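Local coordinates for 1,4-dihydroxy-2-naphthoyl-CoA hydrolase (Synechocystis sp., PDB 4K00), which catalyses the hydrolysis of 1,4-dihydroxy-2-naphthoyl-CoA to 1,4-dihydroxy-2-naphthoate and CoA, a step in phylloquinone (vitamin K1) biosynthesis, at residues F57-V62 with A125-P130; T85-S88 with F92-D95; A70-G75 with I98-S103; Q28-C33 with A108-H113. All coordinates share one frame; numbering follows the deposited sequence.

Interaction 1: residues F57-V62 with A125-P130; sequences FALPLV and APLPQP
Ala125 meets Phe57 first: its methyl CB lies 3.9 Å from Phe57 CE1 and 4.1 Å from Phe57 CD1, at the rim of the ring and near its plane. The methyl thus touches one CD1-CE1 edge and does not lie over a face. On the phenylalanine side, CG stands beside the backbone N and anti to the carbonyl carbon (chi1 -58°), which turns the ring toward the incoming chain. The Ala125 backbone pairs with Cys116, which sets the chain alongside strand 106-118. On the other segment, Ala58, Pro60 and Val62 hydrogen-bond to Ile117, Val115 and His113 of that strand. The contact joins strand 57-68 to the chain that follows strand 123-124, both beside 106-118 in the curled antiparallel sheet of the hotdog fold; the CA atoms of Phe57 and Ala125 are still 8.2 Å apart. Further along, Leu127 directs its CB away from 57-62, yet one branch swings back, bringing CD2 to 4.5 Å from Leu59 CD2. This is a loose methyl-to-methyl meeting, and the main chain of Leu127 is hydrogen-bonded to Ala89. Pro128 gives up some surface to 57-62 without a close atom pair, Pro128 CD staying 4.6 Å from Leu59 CD2, and it occupies the N-cap position of helix 129-136. Within that helix, Gln129 O accepts a hydrogen bond from Thr133 OG1.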
loop_
_atom_site.group_PDB
_atom_site.type_symbol
_atom_site.label_atom_id
_atom_site.label_comp_id
_atom_site.label_asym_id
_atom_site.label_seq_id
_atom_site.Cartn_x
_atom_site.Cartn_y
_atom_site.Cartn_z
ATOM N N PHE A 57 -11.241 -8.795 22.387
ATOM C CA PHE A 57 -10.116 -9.592 21.927
ATOM C C PHE A 57 -9.428 -8.961 20.732
ATOM O O PHE A 57 -9.993 -8.126 20.023
ATOM C CB PHE A 57 -10.575 -10.999 21.538
ATOM C CG PHE A 57 -11.252 -11.722 22.646
ATOM C CD1 PHE A 57 -10.514 -12.432 23.577
ATOM C CD2 PHE A 57 -12.629 -11.668 22.782
ATOM C CE1 PHE A 57 -11.138 -13.086 24.621
ATOM C CE2 PHE A 57 -13.262 -12.324 23.828
ATOM C CZ PHE A 57 -12.514 -13.033 24.745
ATOM N N ALA A 58 -8.196 -9.378 20.503
ATOM C CA ALA A 58 -7.552 -9.117 19.246
ATOM C C ALA A 58 -7.084 -10.426 18.627
ATOM O O ALA A 58 -6.911 -11.426 19.323
ATOM C CB ALA A 58 -6.392 -8.152 19.440
ATOM N N LEU A 59 -6.904 -10.416 17.313
ATOM C CA LEU A 59 -6.331 -11.558 16.608
ATOM C C LEU A 59 -5.135 -11.134 15.783
ATOM O O LEU A 59 -5.165 -11.203 14.557
ATOM C CB LEU A 59 -7.339 -12.196 15.667
ATOM C CG LEU A 59 -8.448 -13.025 16.294
ATOM C CD1 LEU A 59 -9.577 -13.215 15.289
ATOM C CD2 LEU A 59 -7.899 -14.366 16.750
ATOM N N PRO A 60 -4.079 -10.688 16.459
ATOM C CA PRO A 60 -2.879 -10.263 15.759
ATOM C C PRO A 60 -2.188 -11.420 15.053
ATOM O O PRO A 60 -2.198 -12.559 15.527
ATOM C CB PRO A 60 -1.982 -9.741 16.870
ATOM C CG PRO A 60 -2.462 -10.419 18.103
ATOM C CD PRO A 60 -3.940 -10.615 17.916
ATOM N N LEU A 61 -1.594 -11.094 13.919
ATOM C CA LEU A 61 -0.667 -11.961 13.251
ATOM C C LEU A 61 0.650 -11.833 14.016
ATOM O O LEU A 61 1.113 -10.726 14.275
ATOM C CB LEU A 61 -0.599 -11.525 11.780
ATOM C CG LEU A 61 0.238 -12.323 10.792
ATOM C CD1 LEU A 61 -0.299 -12.162 9.384
ATOM C CD2 LEU A 61 1.681 -11.851 10.870
ATOM N N VAL A 62 1.218 -12.958 14.443
ATOM C CA VAL A 62 2.441 -12.943 15.251
ATOM C C VAL A 62 3.687 -13.442 14.506
ATOM O O VAL A 62 4.815 -13.284 14.983
ATOM C CB VAL A 62 2.291 -13.747 16.558
ATOM C CG1 VAL A 62 1.203 -13.136 17.430
ATOM C CG2 VAL A 62 2.020 -15.218 16.270
ATOM N N ALA A 125 -5.670 -15.979 24.778
ATOM C CA ALA A 125 -7.003 -16.492 25.064
ATOM C C ALA A 125 -7.381 -17.553 24.035
ATOM O O ALA A 125 -6.834 -17.569 22.930
ATOM C CB ALA A 125 -8.010 -15.362 25.027
ATOM N N PRO A 126 -8.326 -18.440 24.392
ATOM C CA PRO A 126 -8.789 -19.454 23.440
ATOM C C PRO A 126 -9.405 -18.799 22.220
ATOM O O PRO A 126 -10.086 -17.783 22.346
ATOM C CB PRO A 126 -9.843 -20.244 24.238
ATOM C CG PRO A 126 -9.537 -19.964 25.664
ATOM C CD PRO A 126 -8.986 -18.568 25.694
ATOM N N LEU A 127 -9.147 -19.365 21.047
ATOM C CA LEU A 127 -9.790 -18.915 19.825
ATOM C C LEU A 127 -11.297 -18.843 20.033
ATOM O O LEU A 127 -11.868 -19.662 20.748
ATOM C CB LEU A 127 -9.457 -19.873 18.678
ATOM C CG LEU A 127 -7.981 -20.002 18.287
ATOM C CD1 LEU A 127 -7.831 -21.044 17.190
ATOM C CD2 LEU A 127 -7.416 -18.667 17.810
ATOM N N PRO A 128 -11.953 -17.854 19.421
ATOM C CA PRO A 128 -13.419 -17.873 19.395
ATOM C C PRO A 128 -13.938 -19.200 18.836
ATOM O O PRO A 128 -13.374 -19.720 17.875
ATOM C CB PRO A 128 -13.760 -16.715 18.457
ATOM C CG PRO A 128 -12.587 -15.794 18.539
ATOM C CD PRO A 128 -11.388 -16.671 18.755
ATOM N N GLN A 129 -14.981 -19.759 19.432
ATOM C CA GLN A 129 -15.418 -21.104 19.053
ATOM C C GLN A 129 -15.816 -21.157 17.560
ATOM O O GLN A 129 -15.484 -22.115 16.860
ATOM C CB GLN A 129 -16.542 -21.608 19.976
ATOM C CG GLN A 129 -16.040 -22.346 21.223
ATOM C CD GLN A 129 -17.135 -22.641 22.235
ATOM O OE1 GLN A 129 -17.427 -23.800 22.545
ATOM N NE2 GLN A 129 -17.737 -21.589 22.772
ATOM N N PRO A 130 -16.513 -20.122 17.063
ATOM C CA PRO A 130 -16.888 -20.149 15.650
ATOM C C PRO A 130 -15.669 -20.245 14.735
ATOM O O PRO A 130 -15.743 -20.831 13.650
ATOM C CB PRO A 130 -17.620 -18.820 15.455
ATOM C CG PRO A 130 -18.175 -18.513 16.799
ATOM C CD PRO A 130 -17.147 -19.001 17.777
#

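Interaction 2: residues T85-S88 with F92-D95; sequences TQAS and FCCD
This is the closing end of an antiparallel beta hairpin, where strand 77-86 turns back into strand 91-100 at the protein surface. Thr85 and Cys93 form a hydrogen-bonded pair. Cys93 N gives to Thr85 O over 2.8 Å, with an N-H...O angle of 162°; the return bond, Thr85 N to Cys93 O at 3.0 Å, is more bent at 146°. Gln86 and Phe92 follow as a non-hydrogen-bonded pair, their CA atoms 4.2 Å apart. Phe92 CG takes the position between backbone N and carbonyl carbon (chi1 65°), which leads the ring away from 85-88, to stack with His114 and touch Leu127. On the face bearing Thr85 and Cys93, the sulfur SG of Cys93, in the conformer given here, packs 3.6 Å from Ala87 CB. From the last residue of the strand, Gln86 NE2 reaches Ser88 O just beyond it, at 2.8 Å; the oxygen lies in the amide plane, while the nitrogen sits above the carbonyl plane. A water lies 2.9 Å from Thr85 OG1 and within hydrogen-bonding distance of Cys93 O and Asp95 OD2. Main-chain bonds set the register, whereas one ordered water ties the Thr85 hydroxyl and the Asp95 carboxylate to the main-chain oxygen of Cys93.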
loop_
_atom_site.group_PDB
_atom_site.type_symbol
_atom_site.label_atom_id
_atom_site.label_comp_id
_atom_site.label_asym_id
_atom_site.label_seq_id
_atom_site.Cartn_x
_atom_site.Cartn_y
_atom_site.Cartn_z
ATOM N N THR A 85 -4.794 -24.510 10.071
ATOM C CA THR A 85 -4.549 -25.550 11.068
ATOM C C THR A 85 -4.594 -24.864 12.440
ATOM O O THR A 85 -4.134 -23.729 12.579
ATOM C CB THR A 85 -3.126 -26.134 10.869
ATOM O OG1 THR A 85 -3.091 -26.901 9.660
ATOM C CG2 THR A 85 -2.715 -27.028 12.041
ATOM N N GLN A 86 -5.147 -25.527 13.445
ATOM C CA GLN A 86 -5.071 -25.014 14.806
ATOM C C GLN A 86 -3.841 -25.578 15.497
ATOM O O GLN A 86 -3.716 -26.781 15.650
ATOM C CB GLN A 86 -6.315 -25.390 15.611
ATOM C CG GLN A 86 -6.306 -24.785 17.000
ATOM C CD GLN A 86 -7.627 -24.911 17.724
ATOM O OE1 GLN A 86 -8.621 -25.388 17.172
ATOM N NE2 GLN A 86 -7.648 -24.467 18.971
ATOM N N ALA A 87 -2.947 -24.703 15.937
ATOM C CA ALA A 87 -1.692 -25.146 16.549
ATOM C C ALA A 87 -1.780 -25.244 18.088
ATOM O O ALA A 87 -1.035 -25.996 18.717
ATOM C CB ALA A 87 -0.573 -24.204 16.134
ATOM N N SER A 88 -2.702 -24.498 18.689
ATOM C CA SER A 88 -2.860 -24.485 20.142
ATOM C C SER A 88 -4.238 -23.948 20.471
ATOM O O SER A 88 -5.007 -23.649 19.569
ATOM C CB SER A 88 -1.784 -23.620 20.806
ATOM O OG SER A 88 -2.067 -22.239 20.640
ATOM N N PHE A 92 -3.589 -20.267 15.555
ATOM C CA PHE A 92 -3.736 -21.017 14.322
ATOM C C PHE A 92 -2.722 -20.605 13.270
ATOM O O PHE A 92 -2.117 -19.517 13.344
ATOM C CB PHE A 92 -5.167 -20.965 13.782
ATOM C CG PHE A 92 -5.639 -19.599 13.357
ATOM C CD1 PHE A 92 -5.457 -19.161 12.047
ATOM C CD2 PHE A 92 -6.316 -18.773 14.237
ATOM C CE1 PHE A 92 -5.906 -17.913 11.641
ATOM C CE2 PHE A 92 -6.763 -17.523 13.838
ATOM C CZ PHE A 92 -6.574 -17.101 12.528
ATOM N N CYS A 93 -2.559 -21.461 12.268
ATOM C CA CYS A 93 -1.500 -21.305 11.279
ATOM C C CYS A 93 -2.043 -21.484 9.872
ATOM O O CYS A 93 -2.607 -22.534 9.552
ATOM C CB CYS A 93 -0.408 -22.341 11.516
ATOM S SG CYS A 93 0.306 -22.282 13.169
ATOM N N CYS A 94 -1.848 -20.462 9.041
ATOM C CA CYS A 94 -2.233 -20.502 7.636
ATOM C C CYS A 94 -1.024 -20.824 6.756
ATOM O O CYS A 94 0.046 -20.236 6.917
ATOM C CB CYS A 94 -2.797 -19.147 7.221
ATOM S SG CYS A 94 -4.315 -18.658 8.072
ATOM N N ASP A 95 -1.213 -21.765 5.833
ATOM C CA ASP A 95 -0.188 -22.170 4.856
ATOM C C ASP A 95 -0.683 -21.858 3.473
ATOM O O ASP A 95 -1.809 -22.212 3.126
ATOM C CB ASP A 95 0.041 -23.675 4.917
ATOM C CG ASP A 95 1.117 -24.058 5.879
ATOM O OD1 ASP A 95 2.305 -23.907 5.521
ATOM O OD2 ASP A 95 0.770 -24.530 6.978
HETATM O O HOH W 1 -2.001 -24.847 7.995
#

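Interaction 3: residues A70-G75 with I98-S103; sequences APAHCG and ISQAES
Gln100 lays the nitrogen of its side-chain amide against the methyl of Ala72, NE2 to CB 4.0 Å, the nearest approach between the two segments. The glutamine reaches it by bending: CG sits beside the backbone N and anti to the carbonyl carbon (chi1 -65°), and the chain then bends at chi2 (-78°), folding the amide back toward the 70-75 chain. The direct contact is small, burying 60 Å² in all, and the CA atoms of Ala72 and Gln100 remain 8.1 Å apart. A water completes the link. It accepts from Gln100 NE2 at 2.8 Å and donates to Pro71 O at 2.7 Å, while NE2 and Pro71 O themselves stand 4.4 Å apart, so the water, not a direct bond, joins them. The same NE2 also hydrogen-bonds to Asp76 OD2, the strongest polar partner of this side chain. Since Asp76 OD2 additionally accepts from His73 N, one carboxylate oxygen binds both the loop backbone and the glutamine amide. With the water as its other partner, the amide nitrogen is fixed in place by two polar atoms. The Ala72 methyl further touches Phe29 of helix 26-43 and Leu107 of strand 106-118, and the Ala72 backbone pairs with Val24. Pro71 packs on Arg122 of the second subunit, and its side chain lies about 9 Å from that of Asp19, which places this end of the loop near the predicted active site. The arrangement lies at one end of the hotdog sheet, where the loop between strands 57-68 and 77-86 passes alongside the end of strand 91-100.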
loop_
_atom_site.group_PDB
_atom_site.type_symbol
_atom_site.label_atom_id
_atom_site.label_comp_id
_atom_site.label_asym_id
_atom_site.label_seq_id
_atom_site.Cartn_x
_atom_site.Cartn_y
_atom_site.Cartn_z
ATOM N N ALA A 70 9.425 -17.680 -8.321
ATOM C CA ALA A 70 9.319 -17.144 -9.673
ATOM C C ALA A 70 8.418 -15.911 -9.668
ATOM O O ALA A 70 7.520 -15.809 -8.831
ATOM C CB ALA A 70 8.763 -18.203 -10.607
ATOM N N PRO A 71 8.662 -14.966 -10.591
ATOM C CA PRO A 71 7.947 -13.684 -10.577
ATOM C C PRO A 71 6.582 -13.763 -11.235
ATOM O O PRO A 71 6.300 -14.711 -11.972
ATOM C CB PRO A 71 8.873 -12.761 -11.371
ATOM C CG PRO A 71 9.557 -13.680 -12.341
ATOM C CD PRO A 71 9.723 -14.995 -11.617
ATOM N N ALA A 72 5.738 -12.779 -10.947
ATOM C CA ALA A 72 4.519 -12.554 -11.706
ATOM C C ALA A 72 4.489 -11.131 -12.246
ATOM O O ALA A 72 5.276 -10.282 -11.832
ATOM C CB ALA A 72 3.303 -12.821 -10.829
ATOM N N HIS A 73 3.588 -10.885 -13.190
ATOM C CA HIS A 73 3.508 -9.606 -13.882
ATOM C C HIS A 73 2.079 -9.081 -13.855
ATOM O O HIS A 73 1.132 -9.825 -13.593
ATOM C CB HIS A 73 3.987 -9.742 -15.334
ATOM C CG HIS A 73 5.371 -10.286 -15.465
ATOM N ND1 HIS A 73 5.645 -11.637 -15.462
ATOM C CD2 HIS A 73 6.563 -9.661 -15.619
ATOM C CE1 HIS A 73 6.948 -11.820 -15.588
ATOM N NE2 HIS A 73 7.527 -10.638 -15.683
ATOM N N CYS A 74 1.949 -7.783 -14.127
ATOM C CA CYS A 74 0.665 -7.104 -14.241
ATOM C C CYS A 74 -0.282 -7.831 -15.175
ATOM O O CYS A 74 0.074 -8.169 -16.307
ATOM C CB CYS A 74 0.901 -5.688 -14.781
ATOM S SG CYS A 74 -0.543 -4.630 -14.699
ATOM N N GLY A 75 -1.503 -8.061 -14.709
ATOM C CA GLY A 75 -2.491 -8.726 -15.533
ATOM C C GLY A 75 -2.556 -10.229 -15.329
ATOM O O GLY A 75 -3.502 -10.856 -15.771
ATOM N N ILE A 98 1.093 -19.884 -3.790
ATOM C CA ILE A 98 0.645 -18.968 -4.838
ATOM C C ILE A 98 1.132 -19.466 -6.188
ATOM O O ILE A 98 2.329 -19.711 -6.383
ATOM C CB ILE A 98 1.150 -17.525 -4.613
ATOM C CG1 ILE A 98 0.793 -17.052 -3.206
ATOM C CG2 ILE A 98 0.552 -16.581 -5.653
ATOM C CD1 ILE A 98 1.379 -15.700 -2.845
ATOM N N SER A 99 0.197 -19.620 -7.116
ATOM C CA SER A 99 0.511 -20.173 -8.416
ATOM C C SER A 99 -0.167 -19.367 -9.518
ATOM O O SER A 99 -1.153 -18.667 -9.268
ATOM C CB SER A 99 0.064 -21.634 -8.485
ATOM O OG SER A 99 -1.326 -21.734 -8.208
ATOM N N GLN A 100 0.354 -19.487 -10.735
ATOM C CA GLN A 100 -0.362 -19.036 -11.935
ATOM C C GLN A 100 -1.583 -19.909 -12.179
ATOM O O GLN A 100 -1.504 -21.135 -12.109
ATOM C CB GLN A 100 0.556 -19.094 -13.147
ATOM C CG GLN A 100 1.738 -18.140 -13.078
ATOM C CD GLN A 100 1.348 -16.710 -13.398
ATOM O OE1 GLN A 100 0.211 -16.430 -13.745
ATOM N NE2 GLN A 100 2.292 -15.800 -13.269
ATOM N N ALA A 101 -2.719 -19.283 -12.460
ATOM C CA ALA A 101 -3.965 -20.018 -12.566
ATOM C C ALA A 101 -3.885 -20.999 -13.732
ATOM O O ALA A 101 -4.362 -22.121 -13.632
ATOM C CB ALA A 101 -5.141 -19.067 -12.743
ATOM N N GLU A 102 -3.274 -20.575 -14.831
ATOM C CA GLU A 102 -3.375 -21.329 -16.083
ATOM C C GLU A 102 -2.300 -22.410 -16.172
ATOM O O GLU A 102 -2.587 -23.561 -16.492
ATOM C CB GLU A 102 -3.253 -20.384 -17.279
ATOM C CG GLU A 102 -4.243 -19.228 -17.255
ATOM C CD GLU A 102 -5.627 -19.623 -17.744
ATOM O OE1 GLU A 102 -5.736 -20.615 -18.502
ATOM O OE2 GLU A 102 -6.606 -18.937 -17.369
ATOM N N SER A 103 -1.062 -22.029 -15.887
ATOM C CA SER A 103 0.069 -22.937 -16.013
ATOM C C SER A 103 0.320 -23.746 -14.738
ATOM O O SER A 103 1.017 -24.753 -14.774
ATOM C CB SER A 103 1.329 -22.147 -16.356
ATOM O OG SER A 103 1.755 -21.386 -15.240
HETATM O O HOH W 2 4.986 -16.292 -13.671
#

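Interaction 4: residues Q28-C33 with A108-H113; sequences QFLQMC and ARAQTH
Cys33 and Leu30 both converge on the methyl of Ala110. Cys33 SG comes to 3.8 Å from Ala110 CB, and Leu30 touches the same carbon through CD2 at 4.4 Å, so a single small side chain of the strand receives two residues of the helix. All three are buried, and the contacts across to the strand are apolar. The sulfur owes its place to a first torsion that sets SG beside the backbone N and anti to the carbonyl carbon (chi1 -71°), and the Cys33 CB already points toward the strand. The Leu30 CB points along the flank of the contact, and CD2 is the branch that reaches Ala110. The nearest CA atoms, those of Leu30 and Ala110, are 7.6 Å apart, a short separation consistent with alanine at the meeting point. Helical bonds hold this turn in shape: Met32 N donates to Gln28 O at 3.0 Å and Cys33 N to Phe29 O at 3.1 Å. On the strand, Ala110 pairs with Tyr96 and Thr112 with Cys94, while Thr112 OG1 is hydrogen-bonded to Tyr96 and His114. Ile66 of strand 57-68 touches both Leu30 and Ala110, and Tyr96 of strand 91-100 touches Cys33. Helix 26-43 therefore lies against the sheet as the sausage of the hotdog, over strand 106-118 with strands 57-68 and 91-100 as its neighbours, while Leu30 also packs on Leu30 of the second subunit.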
loop_
_atom_site.group_PDB
_atom_site.type_symbol
_atom_site.label_atom_id
_atom_site.label_comp_id
_atom_site.label_asym_id
_atom_site.label_seq_id
_atom_site.Cartn_x
_atom_site.Cartn_y
_atom_site.Cartn_z
ATOM N N GLN A 28 3.636 -7.559 -1.788
ATOM C CA GLN A 28 2.288 -7.717 -2.337
ATOM C C GLN A 28 1.825 -9.181 -2.391
ATOM O O GLN A 28 0.642 -9.451 -2.216
ATOM C CB GLN A 28 2.160 -7.039 -3.709
ATOM C CG GLN A 28 2.264 -5.523 -3.661
ATOM C CD GLN A 28 1.193 -4.902 -2.794
ATOM O OE1 GLN A 28 1.499 -4.261 -1.799
ATOM N NE2 GLN A 28 -0.068 -5.110 -3.151
ATOM N N PHE A 29 2.740 -10.126 -2.592
ATOM C CA PHE A 29 2.390 -11.533 -2.461
ATOM C C PHE A 29 1.877 -11.851 -1.051
ATOM O O PHE A 29 0.912 -12.609 -0.890
ATOM C CB PHE A 29 3.583 -12.439 -2.798
ATOM C CG PHE A 29 3.895 -12.536 -4.275
ATOM C CD1 PHE A 29 3.024 -13.163 -5.149
ATOM C CD2 PHE A 29 5.097 -12.053 -4.776
ATOM C CE1 PHE A 29 3.326 -13.291 -6.496
ATOM C CE2 PHE A 29 5.406 -12.177 -6.125
ATOM C CZ PHE A 29 4.521 -12.798 -6.985
ATOM N N LEU A 30 2.531 -11.298 -0.029
ATOM C CA LEU A 30 2.081 -11.485 1.348
ATOM C C LEU A 30 0.723 -10.853 1.583
ATOM O O LEU A 30 -0.095 -11.410 2.322
ATOM C CB LEU A 30 3.074 -10.903 2.356
ATOM C CG LEU A 30 4.085 -11.870 2.957
ATOM C CD1 LEU A 30 4.995 -11.135 3.932
ATOM C CD2 LEU A 30 3.401 -13.061 3.629
ATOM N N GLN A 31 0.483 -9.687 0.970
ATOM C CA GLN A 31 -0.837 -9.045 1.016
ATOM C C GLN A 31 -1.896 -9.997 0.436
ATOM O O GLN A 31 -2.983 -10.147 1.000
ATOM C CB GLN A 31 -0.805 -7.695 0.274
ATOM C CG GLN A 31 -2.134 -6.966 0.140
ATOM C CD GLN A 31 -2.880 -6.877 1.444
ATOM O OE1 GLN A 31 -2.274 -6.740 2.513
ATOM N NE2 GLN A 31 -4.209 -6.966 1.373
ATOM N N MET A 32 -1.574 -10.649 -0.679
ATOM C CA MET A 32 -2.527 -11.547 -1.335
ATOM C C MET A 32 -2.836 -12.744 -0.439
ATOM O O MET A 32 -3.958 -13.255 -0.435
ATOM C CB MET A 32 -1.970 -12.044 -2.664
ATOM C CG MET A 32 -1.801 -10.975 -3.733
ATOM S SD MET A 32 -0.892 -11.620 -5.152
ATOM C CE MET A 32 -0.564 -10.093 -6.035
ATOM N N CYS A 33 -1.842 -13.176 0.322
ATOM C CA CYS A 33 -2.046 -14.238 1.324
ATOM C C CYS A 33 -3.051 -13.817 2.391
ATOM O O CYS A 33 -3.984 -14.551 2.695
ATOM C CB CYS A 33 -0.720 -14.624 1.976
ATOM S SG CYS A 33 0.380 -15.539 0.879
ATOM N N ALA A 108 5.299 -18.857 -5.146
ATOM C CA ALA A 108 5.666 -18.572 -3.758
ATOM C C ALA A 108 4.950 -19.522 -2.809
ATOM O O ALA A 108 3.865 -20.009 -3.106
ATOM C CB ALA A 108 5.334 -17.126 -3.392
ATOM N N ARG A 109 5.574 -19.778 -1.661
ATOM C CA ARG A 109 4.912 -20.424 -0.526
ATOM C C ARG A 109 5.041 -19.496 0.685
ATOM O O ARG A 109 6.001 -18.730 0.787
ATOM C CB ARG A 109 5.567 -21.776 -0.205
ATOM C CG ARG A 109 6.950 -21.645 0.429
ATOM C CD ARG A 109 7.580 -22.982 0.786
ATOM N NE ARG A 109 8.922 -22.789 1.325
ATOM C CZ ARG A 109 9.713 -23.762 1.760
ATOM N NH1 ARG A 109 9.313 -25.023 1.717
ATOM N NH2 ARG A 109 10.916 -23.469 2.241
ATOM N N ALA A 110 4.072 -19.554 1.592
ATOM C CA ALA A 110 4.073 -18.663 2.752
ATOM C C ALA A 110 3.357 -19.300 3.940
ATOM O O ALA A 110 2.618 -20.287 3.793
ATOM C CB ALA A 110 3.422 -17.328 2.400
ATOM N N GLN A 111 3.599 -18.725 5.117
ATOM C CA GLN A 111 2.881 -19.072 6.336
ATOM C C GLN A 111 2.582 -17.801 7.111
ATOM O O GLN A 111 3.384 -16.867 7.104
ATOM C CB GLN A 111 3.712 -19.996 7.206
ATOM C CG GLN A 111 3.873 -21.394 6.654
ATOM C CD GLN A 111 4.439 -22.365 7.680
ATOM O OE1 GLN A 111 5.034 -21.956 8.681
ATOM N NE2 GLN A 111 4.264 -23.663 7.426
ATOM N N THR A 112 1.406 -17.745 7.733
ATOM C CA THR A 112 1.124 -16.740 8.757
ATOM C C THR A 112 0.566 -17.427 10.008
ATOM O O THR A 112 -0.183 -18.385 9.902
ATOM C CB THR A 112 0.137 -15.663 8.255
ATOM O OG1 THR A 112 -1.099 -16.262 7.845
ATOM C CG2 THR A 112 0.720 -14.878 7.078
ATOM N N HIS A 113 0.973 -16.959 11.185
ATOM C CA HIS A 113 0.466 -17.462 12.457
ATOM C C HIS A 113 -0.273 -16.332 13.156
ATOM O O HIS A 113 0.167 -15.163 13.132
ATOM C CB HIS A 113 1.595 -17.913 13.391
ATOM C CG HIS A 113 2.469 -18.999 12.844
ATOM N ND1 HIS A 113 2.296 -19.558 11.595
ATOM C CD2 HIS A 113 3.537 -19.627 13.390
ATOM C CE1 HIS A 113 3.223 -20.481 11.394
ATOM N NE2 HIS A 113 3.983 -20.546 12.470
#

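Overall arrangement
From the N terminus, helix 26-43 comes first, and interaction 4 closes the loop that runs from it to strand 106-118. Strand 57-68 then opens the loop of interaction 1, which ends only at 125-130; since 108-113 falls inside it and 28-33 before it, interactions 1 and 4 cross. Interaction 3, joining 70-75 to 98-103, nests within both, and the short hairpin of interaction 2 nests within interaction 3. Interactions 1 and 3 sit on opposite sides of the chain's centre, about 32 Å between centres. Leu127 packing on Phe92 joins interactions 1 and 2, while the bond from Cys94 N to Thr112 O, 2.8 Å, joins the hairpin to strand 106-118, on which helix 26-43 rests in interaction 4.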